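Local coordinates for isomaltodextranase (Arthrobacter globiformis, PDB 5AWO), which hydrolyses α-1,6-glucosidic linkages in dextran-type polysaccharides, releasing successive isomaltose units from the non-reducing ends of the chains, at residues D76-D81 / R117-G122; T541-V546 / P559-F564. All coordinates share one frame; numbering follows the deposited sequence.

Contact 1 of 2, residues D76-D81 / R117-G122; sequences DIACTD and RKMKLG
Neighbouring parallel strands of the TIM barrel meet here, I77 beside K120, A78 beside L121 and C79 beside G122, joined by a β-α-β crossover through helix 107-116. Carbonyls and amides interlock in the staggered way of parallel strands: K120 N donates to D76 O (2.7 Å), A78 N to K120 O, G122 N to A78 O and T80 N to G122 O. I77 and C79 point to the barrel interior, the side chain of C79 lying about 10 Å from that of D201, the probable nucleophile. G122 fits between them because a β-carbon there would fall 2.9 Å from I77 CG2. I77 CG2, set anti to the backbone N by a chi1 of -65° for CG1, rests 3.7 Å from G122 N. A78 and L121 face outward, where small and branched apolar groups suit the cover of helices 107-116 and 56-68; M119, its chain bent at chi3 (71°), brings CE to 4.3 Å from A78 CB. At the strand entrance K118 ends the helix in a Schellman motif, and a water donates to K118 O at 2.8 Å and, weakly, to D76 OD2 at 3.4 Å.

Contact 2 of 2, residues T541-V546 / P559-F564; sequences TSTMTV and PVHVSF
S542 and F564 bond to each other twice, S542 N to F564 O and F564 N to S542 O, the latter at 2.7 Å. The pairs M544-V562 and V546-V560 repeat this reciprocal exchange; V562 N to M544 O is nearly straight (N-H...O 170°), whereas V560 N to V546 O stretches to 3.2 Å. On the face carrying T543, T545 and H561, the polar ends turn to D597: its OD2 pairs with T545 OG1, its OD1 with both H561 ND1 and T543 OG1. Small hydroxyls and an imidazole suit this spot, since they gather round one carboxylate; T545 OG1 stays 3.6 Å from H561 ND1. The carboxylate would probably favour a protonated ring. T545 CG2, anti to the backbone N (chi1 of OG1 -59°), lies alongside the proline, 3.6 Å from P559 CB. The strands form an antiparallel β-hairpin in the CBM35-type β-sandwich, and the opposite face, with M544, V546, V562 and F564, is largely apolar, though S542 there turns its OG to A600 O. V546 CG2 meets V562 CG2 at 3.6 Å, the β-branched pair packing on Y532 of the second sheet. The F564 ring holds S542 O at its edge, in plane, and its CE1 lies 3.7 Å from both M544 CB and CG, the two side chains crossing at about a right angle. An alanine in place of F564 removes the ring that Y534 meets edge to face, and the gap opened is likely to leave the M544 chain freer to turn. T541 CG2 touches S563 CB at 3.9 Å.

From the N terminus, the chain first lays down strand 17-18, which waits for a partner more than 500 residues away. Contact 1 then closes a loop of 35 residues holding helix 107-116, setting the second and third strands of the catalytic barrel side by side. The chain goes on through the rest of the barrel and a β-sandwich domain before contact 2 closes a hairpin with 12 residues between its segments, in the carbohydrate-binding module. The two loops follow in series, neither enclosing nor crossing the other, with centres 45 Å apart. Strand 555-564 also bonds through P559 and H561 to A19 and T17, fastening the chain's beginning to this late module.

Contact 1 of 2, residues D76-D81 / R117-G122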
# COMPACT_ATOMS: atom_id res chain seq x y z
N ASP A 76 -0.31 -17.58 0.94
CA ASP A 76 -0.72 -18.57 -0.07
C ASP A 76 -0.42 -18.16 -1.48
O ASP A 76 -0.86 -18.81 -2.40
CB ASP A 76 -2.18 -18.95 0.09
CG ASP A 76 -3.10 -17.80 0.04
OD1 ASP A 76 -2.69 -16.73 -0.44
OD2 ASP A 76 -4.26 -17.93 0.50
N ILE A 77 0.33 -17.07 -1.65
CA ILE A 77 0.92 -16.70 -2.95
C ILE A 77 2.42 -17.01 -2.94
O ILE A 77 3.11 -16.58 -2.03
CB ILE A 77 0.70 -15.21 -3.23
CG1 ILE A 77 -0.78 -14.87 -3.39
CG2 ILE A 77 1.52 -14.76 -4.44
CD1 ILE A 77 -1.08 -13.38 -3.33
N ALA A 78 2.91 -17.76 -3.94
CA ALA A 78 4.33 -17.96 -4.18
C ALA A 78 4.70 -17.10 -5.36
O ALA A 78 4.15 -17.27 -6.47
CB ALA A 78 4.63 -19.42 -4.47
N CYS A 79 5.57 -16.12 -5.13
CA CYS A 79 5.86 -15.08 -6.12
C CYS A 79 7.27 -15.16 -6.65
O CYS A 79 8.23 -15.28 -5.88
CB CYS A 79 5.66 -13.71 -5.47
SG CYS A 79 5.69 -12.26 -6.57
N THR A 80 7.42 -15.12 -7.97
CA THR A 80 8.72 -15.03 -8.57
C THR A 80 9.31 -13.63 -8.40
O THR A 80 8.71 -12.73 -7.82
CB THR A 80 8.66 -15.45 -10.06
OG1 THR A 80 7.85 -14.52 -10.79
CG2 THR A 80 8.06 -16.84 -10.22
N ASP A 81 10.53 -13.47 -8.89
CA ASP A 81 11.23 -12.20 -8.82
C ASP A 81 12.07 -11.98 -10.08
O ASP A 81 11.67 -12.44 -11.17
CB ASP A 81 12.04 -12.10 -7.51
CG ASP A 81 12.24 -10.66 -7.08
OD1 ASP A 81 11.25 -9.99 -6.74
OD2 ASP A 81 13.43 -10.23 -7.15
N ARG A 117 -2.40 -27.14 -3.94
CA ARG A 117 -1.92 -26.91 -2.58
C ARG A 117 -2.58 -25.68 -1.92
O ARG A 117 -2.05 -25.16 -0.94
CB ARG A 117 -0.40 -26.81 -2.61
CG ARG A 117 0.24 -28.14 -2.96
CD ARG A 117 1.66 -28.08 -3.50
NE ARG A 117 2.14 -29.43 -3.81
CZ ARG A 117 1.75 -30.16 -4.87
NH1 ARG A 117 0.88 -29.69 -5.74
NH2 ARG A 117 2.26 -31.37 -5.06
N LYS A 118 -3.74 -25.26 -2.43
CA LYS A 118 -4.50 -24.12 -1.91
C LYS A 118 -3.70 -22.80 -1.99
O LYS A 118 -3.83 -21.92 -1.14
CB LYS A 118 -4.99 -24.35 -0.47
CG LYS A 118 -5.68 -25.68 -0.20
CD LYS A 118 -5.94 -25.85 1.30
CE LYS A 118 -6.15 -27.29 1.70
NZ LYS A 118 -7.34 -27.90 1.05
N MET A 119 -2.90 -22.67 -3.04
CA MET A 119 -2.01 -21.52 -3.22
C MET A 119 -2.19 -20.95 -4.63
O MET A 119 -2.82 -21.57 -5.51
CB MET A 119 -0.57 -21.96 -3.01
CG MET A 119 -0.26 -22.36 -1.58
SD MET A 119 1.41 -22.87 -1.29
CE MET A 119 2.28 -21.30 -1.46
N LYS A 120 -1.60 -19.76 -4.83
CA LYS A 120 -1.70 -19.00 -6.07
C LYS A 120 -0.32 -18.55 -6.51
O LYS A 120 0.62 -18.45 -5.70
CB LYS A 120 -2.60 -17.79 -5.88
CG LYS A 120 -4.05 -18.16 -5.55
CD LYS A 120 -4.89 -16.96 -5.11
CE LYS A 120 -5.96 -17.37 -4.09
NZ LYS A 120 -6.85 -16.30 -3.56
N LEU A 121 -0.19 -18.30 -7.80
CA LEU A 121 1.03 -17.79 -8.41
C LEU A 121 1.09 -16.28 -8.42
O LEU A 121 0.19 -15.61 -8.90
CB LEU A 121 1.09 -18.26 -9.87
CG LEU A 121 2.28 -17.82 -10.70
CD1 LEU A 121 3.58 -18.41 -10.19
CD2 LEU A 121 2.05 -18.18 -12.16
N GLY A 122 2.20 -15.73 -7.91
CA GLY A 122 2.53 -14.32 -8.07
C GLY A 122 3.65 -14.17 -9.06
O GLY A 122 4.59 -14.96 -9.08
O HOH W 1 -5.24 -19.81 -2.21

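Contact 2 of 2, residues T541-V546 / P559-F564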
# COMPACT_ATOMS: atom_id res chain seq x y z
N THR A 541 -22.62 28.84 5.69
CA THR A 541 -22.76 27.39 5.66
C THR A 541 -21.79 26.82 4.62
O THR A 541 -21.64 27.38 3.52
CB THR A 541 -24.21 26.95 5.35
OG1 THR A 541 -25.10 27.44 6.37
CG2 THR A 541 -24.34 25.44 5.27
N SER A 542 -21.10 25.75 4.98
CA SER A 542 -20.29 25.00 4.03
C SER A 542 -20.96 23.66 3.76
O SER A 542 -21.79 23.20 4.54
CB SER A 542 -18.89 24.79 4.58
OG SER A 542 -18.19 26.00 4.72
N THR A 543 -20.62 23.01 2.65
CA THR A 543 -21.15 21.68 2.40
C THR A 543 -20.01 20.73 2.03
O THR A 543 -18.99 21.16 1.53
CB THR A 543 -22.27 21.65 1.32
OG1 THR A 543 -21.73 21.86 0.01
CG2 THR A 543 -23.33 22.73 1.62
N MET A 544 -20.23 19.46 2.30
CA MET A 544 -19.36 18.38 1.82
C MET A 544 -20.21 17.29 1.21
O MET A 544 -21.35 17.08 1.63
CB MET A 544 -18.53 17.78 2.97
CG MET A 544 -17.62 18.77 3.63
SD MET A 544 -16.18 19.25 2.66
CE MET A 544 -15.99 20.99 3.02
N THR A 545 -19.64 16.59 0.24
CA THR A 545 -20.30 15.45 -0.36
C THR A 545 -19.93 14.18 0.41
O THR A 545 -18.74 13.93 0.65
CB THR A 545 -19.90 15.32 -1.84
OG1 THR A 545 -20.28 16.52 -2.55
CG2 THR A 545 -20.56 14.11 -2.47
N VAL A 546 -20.94 13.40 0.81
CA VAL A 546 -20.76 12.19 1.62
C VAL A 546 -21.35 10.99 0.90
O VAL A 546 -22.50 11.04 0.44
CB VAL A 546 -21.39 12.31 3.02
CG1 VAL A 546 -21.24 11.00 3.81
CG2 VAL A 546 -20.78 13.47 3.80
N PRO A 559 -24.29 10.02 -3.51
CA PRO A 559 -23.66 11.17 -2.89
C PRO A 559 -24.71 12.20 -2.52
O PRO A 559 -25.65 12.44 -3.29
CB PRO A 559 -22.73 11.72 -3.98
CG PRO A 559 -22.68 10.70 -5.05
CD PRO A 559 -23.94 9.89 -4.93
N VAL A 560 -24.56 12.78 -1.33
CA VAL A 560 -25.40 13.89 -0.90
C VAL A 560 -24.54 14.99 -0.31
O VAL A 560 -23.49 14.74 0.28
CB VAL A 560 -26.48 13.46 0.13
CG1 VAL A 560 -27.47 12.49 -0.51
CG2 VAL A 560 -25.86 12.87 1.39
N HIS A 561 -25.00 16.23 -0.47
CA HIS A 561 -24.39 17.36 0.19
C HIS A 561 -24.90 17.37 1.62
O HIS A 561 -26.11 17.42 1.85
CB HIS A 561 -24.78 18.68 -0.48
CG HIS A 561 -24.31 18.80 -1.90
ND1 HIS A 561 -22.98 18.91 -2.23
CD2 HIS A 561 -25.00 18.86 -3.07
CE1 HIS A 561 -22.86 19.01 -3.55
NE2 HIS A 561 -24.07 18.99 -4.07
N VAL A 562 -23.98 17.30 2.57
CA VAL A 562 -24.27 17.45 3.98
C VAL A 562 -23.84 18.87 4.36
O VAL A 562 -22.80 19.34 3.91
CB VAL A 562 -23.52 16.39 4.82
CG1 VAL A 562 -23.74 16.63 6.31
CG2 VAL A 562 -23.97 15.00 4.43
N SER A 563 -24.67 19.57 5.13
CA SER A 563 -24.42 20.97 5.42
C SER A 563 -23.76 21.17 6.76
O SER A 563 -24.06 20.43 7.71
CB SER A 563 -25.73 21.78 5.34
OG SER A 563 -26.29 21.67 4.04
N PHE A 564 -22.89 22.17 6.84
CA PHE A 564 -22.05 22.45 8.00
C PHE A 564 -22.12 23.95 8.34
O PHE A 564 -21.51 24.77 7.67
CB PHE A 564 -20.60 22.04 7.70
CG PHE A 564 -20.42 20.56 7.49
CD1 PHE A 564 -20.61 19.98 6.25
CD2 PHE A 564 -20.04 19.74 8.55
CE1 PHE A 564 -20.44 18.61 6.06
CE2 PHE A 564 -19.88 18.37 8.36
CZ PHE A 564 -20.08 17.81 7.12